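Local structure of putative endo-1,4-beta-xylanase (Bacteroides thetaiotaomicron VPI-5482, 5MSX) at residues L214-Y227 with D244-P258. The protein probably hydrolyses O-glycosidic bonds in plant pectin as a calcium-binding family 43 glycoside hydrolase, consistent with an arabinofuranosidase role. Residues are numbered along the deposited sequence; the frame is centred on the assembly and turned at random.
Sequences LYTIGGDEKYQYAY and DIISTTNYERGIFGP. With EDO (1,2-ethanediol), chain B.
Tyr225 faces both Ile246 and Ser247, a classic beta bulge where the short outer strand 245-247 joins the antiparallel four-stranded sheet, one blade of the five-bladed beta-propeller of family 43 enzymes. The backbone evidence is Ile246 N to Tyr225 O at 2.9 Å, with a weak second bond to the same oxygen from Ser247 N, and Tyr225 N to Ser247 O at 3.2 Å. Among side-chain bonds, Gln224 NE2 reaches Thr248 OG1 at 2.8 Å, nearly straight at 162° and close to the amide plane; CG lies beside the backbone N (chi1 -57°) and the chain beyond it is extended, laying it alongside Thr248. The amide also lies against Ile245, Gln224 NE2 being 4.0 Å from Ile245 CG2. With an alanine here, Thr248 OG1 is likely to lose this donor and Ile245 the amide that covers it on this side. Apolar packing centres on Ile246, whose branches part: CD1 meets Leu214 CD2 at 3.5 Å, while CG2 lies against Tyr227 CD1. Further along, water 3 donates to Glu221 O and Tyr223 O and accepts from Thr249 N, and water 2 joins Asp220 O to Gly257 O. This end neighbours the predicted active site, since the Tyr223 side chain approaches Glu200, the predicted proton donor. Ser247 OG, at the edge of the Tyr225 ring, donates to Pro258 O at 2.8 Å, in the carbonyl plane.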
loop_
_atom_site.group_PDB
_atom_site.type_symbol
_atom_site.label_atom_id
_atom_site.label_comp_id
_atom_site.label_asym_id
_atom_site.label_seq_id
_atom_site.Cartn_x
_atom_site.Cartn_y
_atom_site.Cartn_z
ATOM N N LEU C 214 -22.124 -13.242 8.741
ATOM C CA LEU C 214 -23.577 -13.079 8.682
ATOM C C LEU C 214 -23.963 -12.970 7.226
ATOM O O LEU C 214 -23.298 -12.256 6.468
ATOM C CB LEU C 214 -24.014 -11.770 9.398
ATOM C CG LEU C 214 -23.978 -11.692 10.933
ATOM C CD1 LEU C 214 -22.613 -11.980 11.514
ATOM C CD2 LEU C 214 -24.443 -10.304 11.353
ATOM N N TYR C 215 -25.055 -13.632 6.856
ATOM C CA TYR C 215 -25.492 -13.712 5.474
ATOM C C TYR C 215 -27.033 -13.651 5.416
ATOM O O TYR C 215 -27.715 -14.149 6.313
ATOM C CB TYR C 215 -24.925 -14.999 4.854
ATOM C CG TYR C 215 -25.400 -16.291 5.503
ATOM C CD1 TYR C 215 -24.805 -16.777 6.658
ATOM C CD2 TYR C 215 -26.447 -17.022 4.952
ATOM C CE1 TYR C 215 -25.263 -17.935 7.265
ATOM C CE2 TYR C 215 -26.906 -18.200 5.548
ATOM C CZ TYR C 215 -26.320 -18.648 6.692
ATOM O OH TYR C 215 -26.798 -19.800 7.278
ATOM N N THR C 216 -27.579 -13.014 4.393
ATOM C CA THR C 216 -29.043 -12.973 4.233
ATOM C C THR C 216 -29.584 -14.241 3.636
ATOM O O THR C 216 -28.867 -14.980 2.938
ATOM C CB THR C 216 -29.569 -11.791 3.360
ATOM O OG1 THR C 216 -29.279 -11.993 1.949
ATOM C CG2 THR C 216 -29.026 -10.492 3.862
ATOM N N ILE C 217 -30.837 -14.502 3.998
ATOM C CA ILE C 217 -31.691 -15.533 3.437
ATOM C C ILE C 217 -33.048 -14.866 3.072
ATOM O O ILE C 217 -33.481 -13.949 3.768
ATOM C CB ILE C 217 -31.860 -16.636 4.502
ATOM C CG1 ILE C 217 -30.568 -17.456 4.624
ATOM C CG2 ILE C 217 -33.040 -17.539 4.237
ATOM C CD1 ILE C 217 -29.959 -17.870 3.300
ATOM N N GLY C 218 -33.709 -15.333 2.006
ATOM C CA GLY C 218 -34.997 -14.776 1.573
ATOM C C GLY C 218 -34.846 -13.427 0.912
ATOM O O GLY C 218 -33.756 -13.015 0.503
ATOM N N GLY C 219 -35.967 -12.737 0.811
ATOM C CA GLY C 219 -36.047 -11.410 0.208
ATOM C C GLY C 219 -37.415 -10.808 0.554
ATOM O O GLY C 219 -38.292 -11.518 1.049
ATOM N N ASP C 220 -37.578 -9.513 0.316
ATOM C CA ASP C 220 -38.840 -8.786 0.616
ATOM C C ASP C 220 -39.175 -8.988 2.089
ATOM O O ASP C 220 -38.257 -8.925 2.915
ATOM C CB ASP C 220 -39.973 -9.212 -0.353
ATOM C CG ASP C 220 -39.571 -9.056 -1.821
ATOM O OD1 ASP C 220 -39.079 -7.976 -2.195
ATOM O OD2 ASP C 220 -39.691 -10.025 -2.592
ATOM N N GLU C 221 -40.442 -9.279 2.428
ATOM C CA GLU C 221 -40.845 -9.465 3.821
ATOM C C GLU C 221 -40.187 -10.681 4.423
ATOM O O GLU C 221 -40.079 -10.738 5.643
ATOM C CB GLU C 221 -42.372 -9.647 4.001
ATOM C CG GLU C 221 -43.229 -8.536 3.435
ATOM C CD GLU C 221 -43.762 -8.845 2.043
ATOM O OE1 GLU C 221 -42.961 -9.296 1.170
ATOM O OE2 GLU C 221 -44.983 -8.629 1.795
ATOM N N LYS C 222 -39.764 -11.653 3.597
ATOM C CA LYS C 222 -39.087 -12.858 4.149
ATOM C C LYS C 222 -37.579 -12.728 4.388
ATOM O O LYS C 222 -36.955 -13.679 4.791
ATOM C CB LYS C 222 -39.367 -14.101 3.302
ATOM C CG LYS C 222 -40.841 -14.431 3.117
ATOM C CD LYS C 222 -41.488 -14.971 4.384
ATOM C CE LYS C 222 -43.011 -15.006 4.254
ATOM N NZ LYS C 222 -43.655 -15.672 5.428
ATOM N N TYR C 223 -36.994 -11.557 4.157
ATOM C CA TYR C 223 -35.572 -11.303 4.452
ATOM C C TYR C 223 -35.249 -11.681 5.913
ATOM O O TYR C 223 -36.015 -11.337 6.830
ATOM C CB TYR C 223 -35.263 -9.833 4.251
ATOM C CG TYR C 223 -34.287 -9.429 3.178
ATOM C CD1 TYR C 223 -33.138 -10.194 2.907
ATOM C CD2 TYR C 223 -34.436 -8.218 2.509
ATOM C CE1 TYR C 223 -32.203 -9.778 1.967
ATOM C CE2 TYR C 223 -33.480 -7.783 1.573
ATOM C CZ TYR C 223 -32.367 -8.574 1.322
ATOM O OH TYR C 223 -31.408 -8.195 0.432
ATOM N N GLN C 224 -34.187 -12.461 6.101
ATOM C CA GLN C 224 -33.622 -12.772 7.409
ATOM C C GLN C 224 -32.090 -12.709 7.324
ATOM O O GLN C 224 -31.492 -12.857 6.229
ATOM C CB GLN C 224 -34.014 -14.162 7.862
ATOM C CG GLN C 224 -35.508 -14.419 7.925
ATOM C CD GLN C 224 -35.830 -15.882 8.223
ATOM O OE1 GLN C 224 -35.487 -16.747 7.465
ATOM N NE2 GLN C 224 -36.459 -16.140 9.337
ATOM N N TYR C 225 -31.465 -12.469 8.467
ATOM C CA TYR C 225 -30.019 -12.701 8.603
ATOM C C TYR C 225 -29.822 -13.951 9.438
ATOM O O TYR C 225 -30.460 -14.150 10.489
ATOM C CB TYR C 225 -29.284 -11.499 9.225
ATOM C CG TYR C 225 -28.642 -10.541 8.259
ATOM C CD1 TYR C 225 -27.458 -10.865 7.615
ATOM C CD2 TYR C 225 -29.219 -9.290 7.969
ATOM C CE1 TYR C 225 -26.846 -9.986 6.720
ATOM C CE2 TYR C 225 -28.620 -8.404 7.071
ATOM C CZ TYR C 225 -27.411 -8.759 6.457
ATOM O OH TYR C 225 -26.783 -7.908 5.560
ATOM N N ALA C 226 -28.907 -14.785 8.945
ATOM C CA ALA C 226 -28.379 -15.927 9.671
ATOM C C ALA C 226 -26.874 -15.754 9.793
ATOM O O ALA C 226 -26.303 -14.800 9.225
ATOM C CB ALA C 226 -28.725 -17.203 8.937
ATOM N N TYR C 227 -26.213 -16.630 10.552
ATOM C CA TYR C 227 -24.763 -16.516 10.712
ATOM C C TYR C 227 -24.101 -17.836 11.088
ATOM O O TYR C 227 -24.762 -18.788 11.471
ATOM C CB TYR C 227 -24.366 -15.416 11.719
ATOM C CG TYR C 227 -24.382 -15.865 13.141
ATOM C CD1 TYR C 227 -25.583 -16.151 13.783
ATOM C CD2 TYR C 227 -23.201 -16.028 13.869
ATOM C CE1 TYR C 227 -25.624 -16.557 15.103
ATOM C CE2 TYR C 227 -23.235 -16.453 15.194
ATOM C CZ TYR C 227 -24.457 -16.704 15.806
ATOM O OH TYR C 227 -24.515 -17.111 17.130
ATOM N N ASP C 244 -29.192 -19.722 15.094
ATOM C CA ASP C 244 -28.445 -19.058 14.008
ATOM C C ASP C 244 -29.214 -17.931 13.250
ATOM O O ASP C 244 -28.612 -17.219 12.455
ATOM C CB ASP C 244 -27.865 -20.106 13.017
ATOM C CG ASP C 244 -28.947 -20.781 12.137
ATOM O OD1 ASP C 244 -30.101 -20.931 12.610
ATOM O OD2 ASP C 244 -28.643 -21.136 10.970
ATOM N N ILE C 245 -30.515 -17.766 13.495
ATOM C CA ILE C 245 -31.285 -16.692 12.870
ATOM C C ILE C 245 -31.247 -15.474 13.789
ATOM O O ILE C 245 -31.793 -15.486 14.873
ATOM C CB ILE C 245 -32.741 -17.078 12.602
ATOM C CG1 ILE C 245 -32.823 -18.267 11.624
ATOM C CG2 ILE C 245 -33.513 -15.896 12.044
ATOM C CD1 ILE C 245 -32.651 -17.941 10.163
ATOM N N ILE C 246 -30.610 -14.415 13.334
ATOM C CA ILE C 246 -30.434 -13.260 14.187
ATOM C C ILE C 246 -31.360 -12.087 13.876
ATOM O O ILE C 246 -31.509 -11.252 14.724
ATOM C CB ILE C 246 -28.972 -12.832 14.327
ATOM C CG1 ILE C 246 -28.375 -12.409 13.001
ATOM C CG2 ILE C 246 -28.155 -13.966 14.950
ATOM C CD1 ILE C 246 -26.889 -12.156 13.092
ATOM N N SER C 247 -31.959 -12.025 12.689
ATOM C CA SER C 247 -32.993 -11.036 12.390
ATOM C C SER C 247 -34.044 -11.676 11.543
ATOM O O SER C 247 -33.725 -12.469 10.662
ATOM C CB SER C 247 -32.446 -9.780 11.711
ATOM O OG SER C 247 -32.074 -10.000 10.372
ATOM N N THR C 248 -35.300 -11.372 11.848
ATOM C CA THR C 248 -36.444 -11.945 11.151
ATOM C C THR C 248 -37.675 -11.072 11.406
ATOM O O THR C 248 -37.690 -10.306 12.362
ATOM C CB THR C 248 -36.706 -13.412 11.591
ATOM O OG1 THR C 248 -37.666 -13.997 10.711
ATOM C CG2 THR C 248 -37.245 -13.513 13.053
ATOM N N THR C 249 -38.689 -11.176 10.553
ATOM C CA THR C 249 -39.948 -10.441 10.739
ATOM C C THR C 249 -40.484 -10.590 12.176
ATOM O O THR C 249 -40.471 -11.689 12.740
ATOM C CB THR C 249 -41.006 -10.872 9.702
ATOM O OG1 THR C 249 -40.607 -10.387 8.413
ATOM C CG2 THR C 249 -42.447 -10.334 10.063
ATOM N N ASN C 250 -40.844 -9.455 12.778
ATOM C CA ASN C 250 -41.530 -9.409 14.077
ATOM C C ASN C 250 -42.939 -8.844 13.818
ATOM O O ASN C 250 -43.141 -7.607 13.671
ATOM C CB ASN C 250 -40.757 -8.545 15.048
ATOM C CG ASN C 250 -41.374 -8.535 16.445
ATOM O OD1 ASN C 250 -42.597 -8.544 16.604
ATOM N ND2 ASN C 250 -40.525 -8.460 17.456
ATOM N N TYR C 251 -43.900 -9.759 13.734
ATOM C CA TYR C 251 -45.277 -9.442 13.364
ATOM C C TYR C 251 -45.908 -8.499 14.390
ATOM O O TYR C 251 -46.535 -7.512 14.030
ATOM C CB TYR C 251 -46.105 -10.735 13.225
ATOM C CG TYR C 251 -45.768 -11.517 11.979
ATOM C CD1 TYR C 251 -46.304 -11.148 10.751
ATOM C CD2 TYR C 251 -44.900 -12.611 12.013
ATOM C CE1 TYR C 251 -45.997 -11.843 9.593
ATOM C CE2 TYR C 251 -44.590 -13.309 10.850
ATOM C CZ TYR C 251 -45.147 -12.907 9.655
ATOM O OH TYR C 251 -44.877 -13.557 8.494
ATOM N N GLU C 252 -45.715 -8.825 15.668
ATOM C CA GLU C 252 -46.212 -8.022 16.794
ATOM C C GLU C 252 -45.781 -6.547 16.756
ATOM O O GLU C 252 -46.580 -5.664 17.047
ATOM C CB GLU C 252 -45.744 -8.627 18.123
ATOM N N ARG C 253 -44.516 -6.286 16.432
ATOM C CA ARG C 253 -44.006 -4.918 16.309
ATOM C C ARG C 253 -44.155 -4.325 14.925
ATOM O O ARG C 253 -43.849 -3.166 14.725
ATOM C CB ARG C 253 -42.548 -4.832 16.764
ATOM C CG ARG C 253 -42.416 -5.060 18.262
ATOM C CD ARG C 253 -40.991 -4.929 18.746
ATOM N NE ARG C 253 -40.810 -5.688 19.982
ATOM C CZ ARG C 253 -39.658 -6.172 20.454
ATOM N NH1 ARG C 253 -38.506 -6.019 19.804
ATOM N NH2 ARG C 253 -39.661 -6.852 21.600
ATOM N N GLY C 254 -44.660 -5.075 13.971
ATOM C CA GLY C 254 -44.843 -4.539 12.606
ATOM C C GLY C 254 -43.505 -4.238 11.904
ATOM O O GLY C 254 -43.360 -3.182 11.262
ATOM N N ILE C 255 -42.536 -5.156 12.036
ATOM C CA ILE C 255 -41.202 -5.002 11.417
ATOM C C ILE C 255 -40.946 -6.166 10.478
ATOM O O ILE C 255 -40.747 -7.287 10.928
ATOM C CB ILE C 255 -40.094 -4.863 12.481
ATOM C CG1 ILE C 255 -40.336 -3.572 13.288
ATOM C CG2 ILE C 255 -38.691 -4.836 11.835
ATOM C CD1 ILE C 255 -39.604 -3.524 14.613
ATOM N N PHE C 256 -40.983 -5.885 9.174
ATOM C CA PHE C 256 -40.981 -6.900 8.125
ATOM C C PHE C 256 -39.670 -6.917 7.328
ATOM O O PHE C 256 -39.211 -5.875 6.845
ATOM C CB PHE C 256 -42.147 -6.636 7.161
ATOM C CG PHE C 256 -43.502 -6.818 7.788
ATOM C CD1 PHE C 256 -44.134 -5.762 8.435
ATOM C CD2 PHE C 256 -44.139 -8.053 7.745
ATOM C CE1 PHE C 256 -45.387 -5.932 9.022
ATOM C CE2 PHE C 256 -45.388 -8.234 8.339
ATOM C CZ PHE C 256 -46.019 -7.168 8.961
ATOM N N GLY C 257 -39.088 -8.104 7.191
ATOM C CA GLY C 257 -37.990 -8.331 6.259
ATOM C C GLY C 257 -36.755 -7.531 6.631
ATOM O O GLY C 257 -36.320 -6.693 5.843
ATOM N N PRO C 258 -36.211 -7.757 7.852
ATOM C CA PRO C 258 -34.991 -7.096 8.315
ATOM C C PRO C 258 -33.737 -7.616 7.635
ATOM O O PRO C 258 -33.030 -8.495 8.163
ATOM C CB PRO C 258 -34.975 -7.380 9.821
ATOM C CG PRO C 258 -35.655 -8.659 9.944
ATOM C CD PRO C 258 -36.774 -8.610 8.917
HETATM C C1 EDO B . -34.016 -21.137 14.909
HETATM O O1 EDO B . -33.853 -21.369 16.304
HETATM C C2 EDO B . -32.740 -20.516 14.396
HETATM O O2 EDO B . -32.405 -19.316 15.112
HETATM O O HOH W 1 -26.408 -20.296 9.945
HETATM O O HOH W 2 -37.604 -6.344 3.420
HETATM O O HOH W 3 -38.392 -12.353 7.886
#